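Local atomic coordinates of alpha-14 giardin (Giardia lamblia, PDB entry 3CHJ), a protein that binds calcium and, in a calcium-dependent way, phospholipids such as phosphatidylserine, and may act as a calcium-regulated structural link between membrane and axoneme. Residues A[104-109]-A[233-238]; A[84-89]-A[117-122]; A[168-173]-A[209-214]; A[249-254]-A[263-268]. All blocks are in the same frame, centred on the assembly; numbering follows the deposited sequence.

Contact 1 of 4, residues A[104-109]-A[233-238]; sequences LVDVLL and FKLAHD
Leu235 drives one methyl, CD2, against the last turn of helix 101-108, and Ala236 adds a second, looser contact beside it. Both partners belong to the all-helical annexin fold, and the contact lies in its buried centre, where the end of helix 101-108 meets helix 227-241, more than 120 residues later.

The apolar contacts gather round that methyl. Leu235 CD2 stands 4.2 Å from Leu109 CB and 4.3 Å from Val105 CG1, so it fits between two side chains that follow each other by one helical turn. With CG anti to the backbone N (chi1 -178°), Leu235 carries CD2 toward the facing segment. One residue on, Ala236 CB meets Leu109 CD1 at 4.4 Å. Helix 144-154 covers Leu109 as well, through Leu148, Ile149 and Val152.

The same methyl also lies against the backbone of 105-106 without bonding to it. It is 3.9 Å from Val105 O, which already accepts the helical N-H of Leu109, and 4.0 Å from Asp106 CA. The Asp106 side chain runs at about a right angle to Leu235, and its OD1 is hydrogen-bonded to Tyr231 OH.

The polar side chains of 233-238 bond to other parts of the chain and to each other. His237 NE2 pairs with His205 ND1, while Asp238 OD1 also meets Arg218 NE in a salt bridge. His237 ND1 donates to Asp238 OD1 over 2.9 Å, arriving on the anti side of the carboxylate.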
loop_
_atom_site.group_PDB
_atom_site.type_symbol
_atom_site.label_atom_id
_atom_site.label_comp_id
_atom_site.label_asym_id
_atom_site.label_seq_id
_atom_site.Cartn_x
_atom_site.Cartn_y
_atom_site.Cartn_z
ATOM N N LEU A 104 1.414 6.048 -7.026
ATOM C CA LEU A 104 0.344 5.461 -7.832
ATOM C C LEU A 104 0.546 3.944 -7.897
ATOM O O LEU A 104 -0.408 3.193 -7.814
ATOM C CB LEU A 104 0.347 6.098 -9.231
ATOM C CG LEU A 104 -0.039 7.584 -9.218
ATOM C CD1 LEU A 104 0.013 8.137 -10.664
ATOM C CD2 LEU A 104 -1.395 7.796 -8.585
ATOM N N VAL A 105 1.794 3.500 -8.058
ATOM C CA VAL A 105 2.097 2.059 -8.037
ATOM C C VAL A 105 1.759 1.430 -6.682
ATOM O O VAL A 105 1.052 0.410 -6.619
ATOM C CB VAL A 105 3.557 1.824 -8.446
ATOM C CG1 VAL A 105 4.009 0.346 -8.210
ATOM C CG2 VAL A 105 3.713 2.227 -9.936
ATOM N N ASP A 106 2.203 2.072 -5.604
ATOM C CA ASP A 106 1.979 1.534 -4.262
ATOM C C ASP A 106 0.499 1.370 -3.975
ATOM O O ASP A 106 0.092 0.398 -3.319
ATOM C CB ASP A 106 2.542 2.479 -3.200
ATOM C CG ASP A 106 4.061 2.449 -3.111
ATOM O OD1 ASP A 106 4.733 1.558 -3.703
ATOM O OD2 ASP A 106 4.574 3.343 -2.403
ATOM N N VAL A 107 -0.301 2.334 -4.425
ATOM C CA VAL A 107 -1.731 2.327 -4.115
ATOM C C VAL A 107 -2.457 1.323 -4.989
ATOM O O VAL A 107 -3.131 0.408 -4.493
ATOM C CB VAL A 107 -2.349 3.727 -4.291
ATOM C CG1 VAL A 107 -3.874 3.657 -4.185
ATOM C CG2 VAL A 107 -1.766 4.692 -3.251
ATOM N N LEU A 108 -2.326 1.470 -6.297
ATOM C CA LEU A 108 -3.192 0.719 -7.201
ATOM C C LEU A 108 -2.926 -0.772 -7.175
ATOM O O LEU A 108 -3.851 -1.559 -7.425
ATOM C CB LEU A 108 -3.102 1.279 -8.613
ATOM C CG LEU A 108 -3.809 2.627 -8.727
ATOM C CD1 LEU A 108 -3.430 3.338 -10.022
ATOM C CD2 LEU A 108 -5.351 2.415 -8.649
ATOM N N LEU A 109 -1.687 -1.165 -6.867
ATOM C CA LEU A 109 -1.303 -2.582 -6.967
ATOM C C LEU A 109 -1.483 -3.352 -5.665
ATOM O O LEU A 109 -1.191 -4.547 -5.614
ATOM C CB LEU A 109 0.112 -2.762 -7.505
ATOM C CG LEU A 109 0.334 -2.172 -8.897
ATOM C CD1 LEU A 109 1.768 -2.474 -9.344
ATOM C CD2 LEU A 109 -0.699 -2.744 -9.870
ATOM N N PHE A 233 6.010 -4.995 -10.745
ATOM C CA PHE A 233 5.634 -6.412 -10.952
ATOM C C PHE A 233 5.946 -7.284 -9.748
ATOM O O PHE A 233 5.200 -8.246 -9.465
ATOM C CB PHE A 233 6.226 -6.958 -12.254
ATOM C CG PHE A 233 5.449 -6.543 -13.465
ATOM C CD1 PHE A 233 4.489 -7.411 -14.010
ATOM C CD2 PHE A 233 5.640 -5.297 -14.044
ATOM C CE1 PHE A 233 3.729 -7.036 -15.138
ATOM C CE2 PHE A 233 4.887 -4.910 -15.168
ATOM C CZ PHE A 233 3.946 -5.789 -15.726
ATOM N N LYS A 234 7.014 -6.964 -9.018
ATOM C CA LYS A 234 7.269 -7.668 -7.753
ATOM C C LYS A 234 6.146 -7.374 -6.750
ATOM O O LYS A 234 5.654 -8.286 -6.065
ATOM C CB LYS A 234 8.603 -7.232 -7.150
ATOM C CG LYS A 234 9.831 -7.808 -7.815
ATOM C CD LYS A 234 11.071 -7.240 -7.138
ATOM C CE LYS A 234 12.275 -8.029 -7.581
ATOM N NZ LYS A 234 13.519 -7.588 -6.874
ATOM N N LEU A 235 5.738 -6.108 -6.672
ATOM C CA LEU A 235 4.701 -5.703 -5.722
ATOM C C LEU A 235 3.370 -6.385 -6.067
ATOM O O LEU A 235 2.716 -6.914 -5.162
ATOM C CB LEU A 235 4.573 -4.176 -5.697
ATOM C CG LEU A 235 3.535 -3.680 -4.683
ATOM C CD1 LEU A 235 3.944 -4.030 -3.267
ATOM C CD2 LEU A 235 3.306 -2.167 -4.850
ATOM N N ALA A 236 3.010 -6.420 -7.353
ATOM C CA ALA A 236 1.783 -7.083 -7.811
ATOM C C ALA A 236 1.872 -8.574 -7.510
ATOM O O ALA A 236 0.912 -9.171 -7.012
ATOM C CB ALA A 236 1.550 -6.863 -9.295
ATOM N N HIS A 237 3.023 -9.173 -7.807
ATOM C CA HIS A 237 3.238 -10.583 -7.451
ATOM C C HIS A 237 2.933 -10.837 -5.976
ATOM O O HIS A 237 2.146 -11.719 -5.622
ATOM C CB HIS A 237 4.677 -11.042 -7.747
ATOM C CG HIS A 237 4.954 -12.427 -7.244
ATOM N ND1 HIS A 237 5.217 -12.693 -5.917
ATOM C CD2 HIS A 237 4.950 -13.624 -7.878
ATOM C CE1 HIS A 237 5.366 -14.001 -5.755
ATOM N NE2 HIS A 237 5.225 -14.583 -6.934
ATOM N N ASP A 238 3.569 -10.059 -5.110
ATOM C CA ASP A 238 3.470 -10.268 -3.684
ATOM C C ASP A 238 2.056 -9.983 -3.172
ATOM O O ASP A 238 1.547 -10.710 -2.309
ATOM C CB ASP A 238 4.494 -9.382 -2.988
ATOM C CG ASP A 238 5.922 -9.865 -3.198
ATOM O OD1 ASP A 238 6.145 -10.926 -3.842
ATOM O OD2 ASP A 238 6.847 -9.192 -2.704
#

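Contact 2 of 4, residues A[84-89]-A[117-122]; sequences QLLCEL and REIRQL
Leu122 and Ile119, one turn apart on helix 113-127, both touch the sulfur of Cys87. Starting at its CB, Leu122 touches Cys87 SG at 3.9 Å. The next atom, CG, lies 3.9 Å from the same sulfur, so the first two carbons both rest on one large, polarisable atom. At the tip, the branch CD2 goes past the sulfur and reaches the backbone of the facing helix, 3.8 Å from Gln84 N. Having CG anti to the backbone N (chi1 -176°) is what aims the chain across the interface. Gln84 crosses Leu122 at about a right angle. Its own chain bends at chi2; OE1 lies by Leu122 CD2, while NE2 donates to Glu88 OE2, one turn on, at 3.2 Å.

Ile119 meets the sulfur from another direction. Its CB is 3.8 Å from Cys87 SG, and its CG2 meets Leu86 CD1 at 4.1 Å, while the farther methyl CD1 comes near Leu86 CB; the two side chains run roughly perpendicular. No hydrogen bond joins the segments, and the fit depends on these apolar contacts. Leu86 also touches Val107 of helix 101-108 and Met271 of helix 262-272.

The short segments pass with axes 9.6 Å apart and directions 62° from each other. Helix 101-108 comes between these two helices in the chain. A helix such as 113-127 lying steeply across the rest is a familiar feature of the annexin repeat, the sequence family to which both segments belong.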
loop_
_atom_site.group_PDB
_atom_site.type_symbol
_atom_site.label_atom_id
_atom_site.label_comp_id
_atom_site.label_asym_id
_atom_site.label_seq_id
_atom_site.Cartn_x
_atom_site.Cartn_y
_atom_site.Cartn_z
ATOM N N GLN A 84 -11.247 6.792 1.320
ATOM C CA GLN A 84 -10.927 8.214 1.287
ATOM C C GLN A 84 -9.409 8.434 1.200
ATOM O O GLN A 84 -8.924 9.202 0.370
ATOM C CB GLN A 84 -11.477 8.894 2.547
ATOM C CG GLN A 84 -11.340 10.394 2.512
ATOM C CD GLN A 84 -12.382 11.046 1.618
ATOM O OE1 GLN A 84 -13.519 10.571 1.512
ATOM N NE2 GLN A 84 -12.002 12.143 0.974
ATOM N N LEU A 85 -8.677 7.727 2.059
ATOM C CA LEU A 85 -7.240 7.784 2.054
ATOM C C LEU A 85 -6.695 7.433 0.658
ATOM O O LEU A 85 -5.853 8.176 0.130
ATOM C CB LEU A 85 -6.667 6.854 3.128
ATOM C CG LEU A 85 -5.151 6.707 3.073
ATOM C CD1 LEU A 85 -4.494 8.032 3.413
ATOM C CD2 LEU A 85 -4.712 5.588 4.006
ATOM N N LEU A 86 -7.173 6.333 0.061
ATOM C CA LEU A 86 -6.668 5.930 -1.262
ATOM C C LEU A 86 -6.888 7.014 -2.316
ATOM O O LEU A 86 -5.989 7.306 -3.118
ATOM C CB LEU A 86 -7.306 4.609 -1.714
ATOM C CG LEU A 86 -7.102 3.416 -0.769
ATOM C CD1 LEU A 86 -7.895 2.194 -1.215
ATOM C CD2 LEU A 86 -5.637 3.061 -0.625
ATOM N N CYS A 87 -8.082 7.615 -2.320
ATOM C CA CYS A 87 -8.375 8.680 -3.277
ATOM C C CYS A 87 -7.479 9.898 -3.046
ATOM O O CYS A 87 -6.958 10.486 -3.988
ATOM C CB CYS A 87 -9.842 9.119 -3.177
ATOM S SG CYS A 87 -10.978 7.896 -3.816
ATOM N N GLU A 88 -7.324 10.283 -1.785
ATOM C CA GLU A 88 -6.472 11.433 -1.454
ATOM C C GLU A 88 -5.015 11.198 -1.852
ATOM O O GLU A 88 -4.339 12.129 -2.308
ATOM C CB GLU A 88 -6.566 11.796 0.017
ATOM C CG GLU A 88 -7.966 12.248 0.412
ATOM C CD GLU A 88 -8.064 12.589 1.887
ATOM O OE1 GLU A 88 -7.020 12.557 2.558
ATOM O OE2 GLU A 88 -9.182 12.890 2.360
ATOM N N LEU A 89 -4.541 9.963 -1.697
ATOM C CA LEU A 89 -3.164 9.647 -2.112
ATOM C C LEU A 89 -2.998 9.759 -3.631
ATOM O O LEU A 89 -2.018 10.308 -4.106
ATOM C CB LEU A 89 -2.742 8.245 -1.655
ATOM C CG LEU A 89 -2.583 8.096 -0.139
ATOM C CD1 LEU A 89 -2.418 6.615 0.238
ATOM C CD2 LEU A 89 -1.378 8.889 0.357
ATOM N N ARG A 117 -12.973 -0.682 -7.543
ATOM C CA ARG A 117 -14.312 -0.311 -8.022
ATOM C C ARG A 117 -14.886 0.818 -7.157
ATOM O O ARG A 117 -15.399 1.822 -7.665
ATOM C CB ARG A 117 -15.218 -1.534 -7.982
ATOM C CG ARG A 117 -16.167 -1.681 -9.173
ATOM C CD ARG A 117 -16.896 -3.024 -9.137
ATOM N NE ARG A 117 -16.035 -4.091 -8.633
ATOM C CZ ARG A 117 -16.457 -5.249 -8.135
ATOM N NH1 ARG A 117 -17.757 -5.524 -8.057
ATOM N NH2 ARG A 117 -15.571 -6.135 -7.700
ATOM N N GLU A 118 -14.747 0.672 -5.845
ATOM C CA GLU A 118 -15.263 1.649 -4.908
ATOM C C GLU A 118 -14.565 2.994 -5.094
ATOM O O GLU A 118 -15.205 4.050 -5.112
ATOM C CB GLU A 118 -15.075 1.143 -3.474
ATOM C CG GLU A 118 -15.547 2.115 -2.400
ATOM C CD GLU A 118 -15.336 1.606 -0.962
ATOM O OE1 GLU A 118 -14.480 0.717 -0.723
ATOM O OE2 GLU A 118 -16.028 2.129 -0.061
ATOM N N ILE A 119 -13.246 2.974 -5.247
ATOM C CA ILE A 119 -12.555 4.250 -5.357
ATOM C C ILE A 119 -12.700 4.944 -6.712
ATOM O O ILE A 119 -12.557 6.142 -6.773
ATOM C CB ILE A 119 -11.071 4.215 -4.859
ATOM C CG1 ILE A 119 -10.193 3.361 -5.765
ATOM C CG2 ILE A 119 -11.012 3.777 -3.372
ATOM C CD1 ILE A 119 -8.694 3.541 -5.498
ATOM N N ARG A 120 -13.016 4.206 -7.783
ATOM C CA ARG A 120 -13.311 4.863 -9.061
ATOM C C ARG A 120 -14.468 5.827 -8.868
ATOM O O ARG A 120 -14.419 6.960 -9.310
ATOM C CB ARG A 120 -13.709 3.860 -10.147
ATOM C CG ARG A 120 -12.582 2.971 -10.591
ATOM C CD ARG A 120 -13.142 1.974 -11.598
ATOM N NE ARG A 120 -12.110 1.020 -11.948
ATOM C CZ ARG A 120 -12.301 -0.286 -12.096
ATOM N NH1 ARG A 120 -13.513 -0.834 -11.930
ATOM N NH2 ARG A 120 -11.259 -1.039 -12.417
ATOM N N GLN A 121 -15.495 5.353 -8.171
ATOM C CA GLN A 121 -16.695 6.150 -7.946
ATOM C C GLN A 121 -16.441 7.289 -6.947
ATOM O O GLN A 121 -16.783 8.462 -7.205
ATOM C CB GLN A 121 -17.814 5.223 -7.444
ATOM C CG GLN A 121 -18.253 4.183 -8.493
ATOM C CD GLN A 121 -19.302 3.186 -7.993
ATOM O OE1 GLN A 121 -19.126 1.964 -8.116
ATOM N NE2 GLN A 121 -20.402 3.696 -7.459
ATOM N N LEU A 122 -15.789 6.945 -5.836
ATOM C CA LEU A 122 -15.474 7.945 -4.817
ATOM C C LEU A 122 -14.560 9.032 -5.362
ATOM O O LEU A 122 -14.742 10.216 -5.062
ATOM C CB LEU A 122 -14.875 7.308 -3.560
ATOM C CG LEU A 122 -14.628 8.302 -2.424
ATOM C CD1 LEU A 122 -15.925 9.049 -1.979
ATOM C CD2 LEU A 122 -13.984 7.596 -1.243
#

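Contact 3 of 4, residues A[168-173]-A[209-214]; sequences DLVLVR and SAKYNG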
loop_
_atom_site.group_PDB
_atom_site.type_symbol
_atom_site.label_atom_id
_atom_site.label_comp_id
_atom_site.label_asym_id
_atom_site.label_seq_id
_atom_site.Cartn_x
_atom_site.Cartn_y
_atom_site.Cartn_z
ATOM N N ASP A 168 -1.192 -19.750 -20.232
ATOM C CA ASP A 168 -0.449 -18.566 -19.782
ATOM C C ASP A 168 0.883 -18.921 -19.138
ATOM O O ASP A 168 1.834 -18.137 -19.208
ATOM C CB ASP A 168 -1.279 -17.743 -18.805
ATOM C CG ASP A 168 -2.416 -17.027 -19.479
ATOM O OD1 ASP A 168 -2.387 -16.888 -20.733
ATOM O OD2 ASP A 168 -3.334 -16.601 -18.749
ATOM N N LEU A 169 0.957 -20.101 -18.531
ATOM C CA LEU A 169 2.203 -20.575 -17.922
ATOM C C LEU A 169 3.299 -20.723 -18.972
ATOM O O LEU A 169 4.440 -20.283 -18.777
ATOM C CB LEU A 169 1.955 -21.915 -17.222
ATOM C CG LEU A 169 3.119 -22.507 -16.449
ATOM C CD1 LEU A 169 3.599 -21.498 -15.405
ATOM C CD2 LEU A 169 2.674 -23.777 -15.801
ATOM N N VAL A 170 2.951 -21.358 -20.092
ATOM C CA VAL A 170 3.872 -21.512 -21.196
ATOM C C VAL A 170 4.294 -20.144 -21.737
ATOM O O VAL A 170 5.478 -19.892 -22.008
ATOM C CB VAL A 170 3.244 -22.401 -22.294
ATOM C CG1 VAL A 170 4.090 -22.396 -23.534
ATOM C CG2 VAL A 170 3.075 -23.832 -21.751
ATOM N N LEU A 171 3.318 -19.247 -21.862
ATOM C CA LEU A 171 3.573 -17.902 -22.365
ATOM C C LEU A 171 4.476 -17.063 -21.443
ATOM O O LEU A 171 5.401 -16.387 -21.915
ATOM C CB LEU A 171 2.244 -17.181 -22.623
ATOM C CG LEU A 171 1.467 -17.740 -23.827
ATOM C CD1 LEU A 171 0.055 -17.192 -23.808
ATOM C CD2 LEU A 171 2.175 -17.398 -25.130
ATOM N N VAL A 172 4.217 -17.137 -20.137
ATOM C CA VAL A 172 5.045 -16.365 -19.211
ATOM C C VAL A 172 6.470 -16.924 -19.071
ATOM O O VAL A 172 7.430 -16.161 -18.940
ATOM C CB VAL A 172 4.368 -16.093 -17.845
ATOM C CG1 VAL A 172 4.482 -17.272 -16.856
ATOM C CG2 VAL A 172 4.963 -14.802 -17.252
ATOM N N ARG A 173 6.599 -18.246 -19.142
ATOM C CA ARG A 173 7.926 -18.854 -19.208
ATOM C C ARG A 173 8.701 -18.375 -20.432
ATOM O O ARG A 173 9.878 -18.024 -20.334
ATOM C CB ARG A 173 7.847 -20.379 -19.183
ATOM C CG ARG A 173 9.194 -21.055 -19.367
ATOM C CD ARG A 173 10.102 -20.837 -18.154
ATOM N NE ARG A 173 11.231 -21.779 -18.151
ATOM C CZ ARG A 173 12.008 -22.023 -17.097
ATOM N NH1 ARG A 173 11.816 -21.385 -15.951
ATOM N NH2 ARG A 173 12.995 -22.907 -17.189
ATOM N N SER A 209 6.554 -23.318 -10.388
ATOM C CA SER A 209 7.535 -24.099 -9.634
ATOM C C SER A 209 7.401 -25.594 -9.959
ATOM O O SER A 209 8.402 -26.290 -10.110
ATOM C CB SER A 209 7.370 -23.852 -8.138
ATOM O OG SER A 209 8.481 -24.394 -7.428
ATOM N N ALA A 210 6.163 -26.064 -10.098
ATOM C CA ALA A 210 5.883 -27.488 -10.339
ATOM C C ALA A 210 6.398 -27.926 -11.702
ATOM O O ALA A 210 6.966 -29.017 -11.842
ATOM C CB ALA A 210 4.406 -27.754 -10.220
ATOM N N LYS A 211 6.217 -27.067 -12.705
ATOM C CA LYS A 211 6.542 -27.401 -14.088
ATOM C C LYS A 211 8.016 -27.180 -14.438
ATOM O O LYS A 211 8.567 -27.928 -15.251
ATOM C CB LYS A 211 5.636 -26.621 -15.055
ATOM C CG LYS A 211 5.788 -27.045 -16.524
ATOM C CD LYS A 211 4.860 -26.238 -17.427
ATOM C CE LYS A 211 5.025 -26.620 -18.891
ATOM N NZ LYS A 211 4.460 -27.987 -19.165
ATOM N N TYR A 212 8.645 -26.161 -13.830
ATOM C CA TYR A 212 9.996 -25.734 -14.190
ATOM C C TYR A 212 11.057 -26.044 -13.144
ATOM O O TYR A 212 11.940 -25.225 -12.861
ATOM C CB TYR A 212 9.998 -24.255 -14.619
ATOM C CG TYR A 212 9.049 -24.026 -15.774
ATOM C CD1 TYR A 212 9.274 -24.625 -17.013
ATOM C CD2 TYR A 212 7.916 -23.223 -15.626
ATOM C CE1 TYR A 212 8.387 -24.437 -18.075
ATOM C CE2 TYR A 212 7.020 -23.020 -16.687
ATOM C CZ TYR A 212 7.267 -23.633 -17.906
ATOM O OH TYR A 212 6.405 -23.461 -18.964
ATOM N N ASN A 213 10.950 -27.258 -12.604
ATOM C CA ASN A 213 11.938 -27.833 -11.698
ATOM C C ASN A 213 12.287 -26.909 -10.536
ATOM O O ASN A 213 13.464 -26.739 -10.205
ATOM C CB ASN A 213 13.200 -28.226 -12.475
ATOM C CG ASN A 213 14.132 -29.135 -11.664
ATOM O OD1 ASN A 213 13.690 -30.067 -10.978
ATOM N ND2 ASN A 213 15.417 -28.858 -11.739
ATOM N N GLY A 214 11.252 -26.303 -9.946
ATOM C CA GLY A 214 11.407 -25.448 -8.770
ATOM C C GLY A 214 11.813 -24.004 -9.028
ATOM O O GLY A 214 12.030 -23.243 -8.077
HETATM O O HOH W 1 14.102 -25.181 -15.185
#
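Tyr212 has the most surface buried here, and Arg173 lies over one face of its ring. The arginine slides along that face in the opposite sense to the tyrosine. Its CB lies 3.4 Å from Tyr212 OH, its CD sits 3.8 Å above the ring plane close to the centre, and its guanidinium lies flat beyond, with planes only 7° apart and centres 4.3 Å apart. This makes a CH-pi contact followed by an off-centre cation-pi stack. The bend at chi2 (69°) turns the arginine chain over the ring. On the opposite face of the ring lies CG of Lys211, the preceding residue.

The guanidinium is pinned by more than the ring: NH1 forms a salt bridge with Asp215 and a hydrogen bond with Tyr208, and NE a salt bridge with Glu177. The Arg173 side chain is about 10 Å from the bound calcium ion of this annexin. Helix 162-177 supplies Ala175 to that site, which Thr178, Gly180, Glu185 and Glu224 complete, so the stack ties the end of helix 198-211 to a calcium-bearing helix.

Leu169, one turn earlier than Arg173, meets the ring obliquely, with CG 3.9 Å from Tyr212 CE2. Its CD2 methyl packs 3.7 Å from Lys211 CD. A water donates to Tyr212 O at 3.2 Å and accepts a weak bond from Arg173 NH2.

Contact 4 of 4, residues A[249-254]-A[263-268]; sequences FSMNVA and NRLNRI
Ser250 OG is engaged twice, by Tyr231 OH and by Ala246 O, and the carbon that carries it faces the next helix: Ser250 CB lies 3.5 Å from Ile268 CD1. The two helices form an antiparallel hairpin of the fourth annexin repeat, joined by a short connection, with segment axes 9.3 Å apart and directions 163° from each other.

Met251 bends at chi2 and chi3, which brings its thioether back across the interface. There SD touches Ile268 CG2 at 3.6 Å and CE reaches Leu265 CD2 at 3.6 Å. The same leucine methyl also packs 3.5 Å from Ala254 CB.

Arg264 packs with its aliphatic part and its tip. Its CD lies 3.6 Å from Ala254 CB, and NH1 passes 3.5 Å from Val253 CG1. Its NE forms a salt bridge with Asp106 OD2, an oxygen that Arg267 NE also holds, and Tyr231 makes a cation-pi contact with the guanidinium.

Two arginines on one carboxylate oxygen in this buried setting would probably keep Asp106 charged, so the apolar seam of the hairpin borders a cluster of two arginines gathered round one carboxylate.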
loop_
_atom_site.group_PDB
_atom_site.type_symbol
_atom_site.label_atom_id
_atom_site.label_comp_id
_atom_site.label_asym_id
_atom_site.label_seq_id
_atom_site.Cartn_x
_atom_site.Cartn_y
_atom_site.Cartn_z
ATOM N N PHE A 249 7.798 -6.198 1.717
ATOM C CA PHE A 249 8.599 -5.771 0.572
ATOM C C PHE A 249 8.591 -4.256 0.448
ATOM O O PHE A 249 9.655 -3.646 0.339
ATOM C CB PHE A 249 8.046 -6.432 -0.703
ATOM C CG PHE A 249 8.657 -5.912 -1.995
ATOM C CD1 PHE A 249 10.029 -5.985 -2.216
ATOM C CD2 PHE A 249 7.844 -5.338 -2.977
ATOM C CE1 PHE A 249 10.592 -5.507 -3.418
ATOM C CE2 PHE A 249 8.408 -4.850 -4.197
ATOM C CZ PHE A 249 9.769 -4.934 -4.394
ATOM N N SER A 250 7.402 -3.655 0.451
ATOM C CA SER A 250 7.332 -2.185 0.278
ATOM C C SER A 250 8.036 -1.456 1.422
ATOM O O SER A 250 8.712 -0.429 1.214
ATOM C CB SER A 250 5.891 -1.703 0.164
ATOM O OG SER A 250 5.229 -2.284 -0.961
ATOM N N MET A 251 7.894 -1.990 2.633
ATOM C CA MET A 251 8.555 -1.386 3.794
ATOM C C MET A 251 10.074 -1.521 3.661
ATOM O O MET A 251 10.800 -0.579 3.946
ATOM C CB MET A 251 8.060 -2.003 5.105
ATOM C CG MET A 251 6.595 -1.635 5.447
ATOM S SD MET A 251 6.289 0.140 5.712
ATOM C CE MET A 251 7.156 0.393 7.292
ATOM N N ASN A 252 10.558 -2.675 3.206
ATOM C CA ASN A 252 12.006 -2.847 3.005
ATOM C C ASN A 252 12.574 -1.832 2.010
ATOM O O ASN A 252 13.629 -1.221 2.250
ATOM C CB ASN A 252 12.341 -4.281 2.578
ATOM C CG ASN A 252 13.846 -4.500 2.428
ATOM O OD1 ASN A 252 14.587 -4.580 3.417
ATOM N ND2 ASN A 252 14.300 -4.595 1.189
ATOM N N VAL A 253 11.860 -1.635 0.906
ATOM C CA VAL A 253 12.309 -0.682 -0.120
ATOM C C VAL A 253 12.298 0.733 0.453
ATOM O O VAL A 253 13.227 1.514 0.197
ATOM C CB VAL A 253 11.464 -0.785 -1.407
ATOM C CG1 VAL A 253 11.840 0.319 -2.395
ATOM C CG2 VAL A 253 11.640 -2.147 -2.045
ATOM N N ALA A 254 11.260 1.053 1.231
ATOM C CA ALA A 254 11.111 2.382 1.845
ATOM C C ALA A 254 12.224 2.712 2.845
ATOM O O ALA A 254 12.687 3.853 2.896
ATOM C CB ALA A 254 9.751 2.521 2.477
ATOM N N ASN A 263 7.298 9.620 3.379
ATOM C CA ASN A 263 5.996 9.607 2.687
ATOM C C ASN A 263 5.583 8.204 2.294
ATOM O O ASN A 263 4.398 7.805 2.478
ATOM C CB ASN A 263 6.037 10.506 1.459
ATOM C CG ASN A 263 6.112 11.954 1.830
ATOM O OD1 ASN A 263 5.421 12.409 2.740
ATOM N ND2 ASN A 263 6.964 12.698 1.130
ATOM N N ARG A 264 6.528 7.440 1.762
ATOM C CA ARG A 264 6.228 6.051 1.420
ATOM C C ARG A 264 5.945 5.233 2.683
ATOM O O ARG A 264 4.980 4.469 2.723
ATOM C CB ARG A 264 7.292 5.368 0.528
ATOM C CG ARG A 264 7.050 3.853 0.334
ATOM C CD ARG A 264 8.020 3.193 -0.646
ATOM N NE ARG A 264 7.421 3.083 -1.978
ATOM C CZ ARG A 264 8.111 2.846 -3.095
ATOM N NH1 ARG A 264 9.436 2.759 -3.052
ATOM N NH2 ARG A 264 7.475 2.704 -4.253
ATOM N N LEU A 265 6.770 5.394 3.723
ATOM C CA LEU A 265 6.528 4.662 4.963
ATOM C C LEU A 265 5.127 4.945 5.475
ATOM O O LEU A 265 4.431 4.019 5.929
ATOM C CB LEU A 265 7.570 5.009 6.042
ATOM C CG LEU A 265 9.008 4.550 5.741
ATOM C CD1 LEU A 265 10.009 5.299 6.633
ATOM C CD2 LEU A 265 9.158 3.063 5.934
ATOM N N ASN A 266 4.723 6.215 5.445
ATOM C CA ASN A 266 3.405 6.594 5.969
ATOM C C ASN A 266 2.285 5.919 5.190
ATOM O O ASN A 266 1.376 5.328 5.789
ATOM C CB ASN A 266 3.213 8.117 5.939
ATOM C CG ASN A 266 4.014 8.818 7.003
ATOM O OD1 ASN A 266 4.605 8.168 7.881
ATOM N ND2 ASN A 266 4.002 10.151 6.970
ATOM N N ARG A 267 2.326 6.022 3.862
ATOM C CA ARG A 267 1.201 5.492 3.091
ATOM C C ARG A 267 1.139 3.963 3.167
ATOM O O ARG A 267 0.047 3.385 3.262
ATOM C CB ARG A 267 1.208 5.996 1.639
ATOM C CG ARG A 267 2.367 5.502 0.821
ATOM C CD ARG A 267 2.164 5.927 -0.619
ATOM N NE ARG A 267 3.356 5.673 -1.420
ATOM C CZ ARG A 267 4.234 6.602 -1.773
ATOM N NH1 ARG A 267 4.069 7.878 -1.401
ATOM N NH2 ARG A 267 5.288 6.245 -2.503
ATOM N N ILE A 268 2.298 3.289 3.134
ATOM C CA ILE A 268 2.281 1.836 3.217
ATOM C C ILE A 268 1.743 1.411 4.586
ATOM O O ILE A 268 0.897 0.531 4.671
ATOM C CB ILE A 268 3.687 1.215 2.986
ATOM C CG1 ILE A 268 4.251 1.615 1.604
ATOM C CG2 ILE A 268 3.659 -0.284 3.240
ATOM C CD1 ILE A 268 3.584 0.940 0.439
#

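In the fold
Starting from the N terminus, helix 82-94 opens contact 2 and helix 101-108 opens contact 1. Helix 113-127 then closes contact 2 across 27 residues, so the two contacts cross along the chain. They also touch, through Val107 with Leu86 and Leu89. Contact 3 opens and closes between the two halves of contact 1, joining helices 162-177 and 198-211 far from the core, its nearest atoms about 8 Å from contact 1. Helix 227-241 then completes contact 1. Contact 4 follows, closing just eight residues between helices 243-254 and 262-272. It meets contact 1 at Leu235 and Ser250, and contact 2 where Leu89 packs on Arg267.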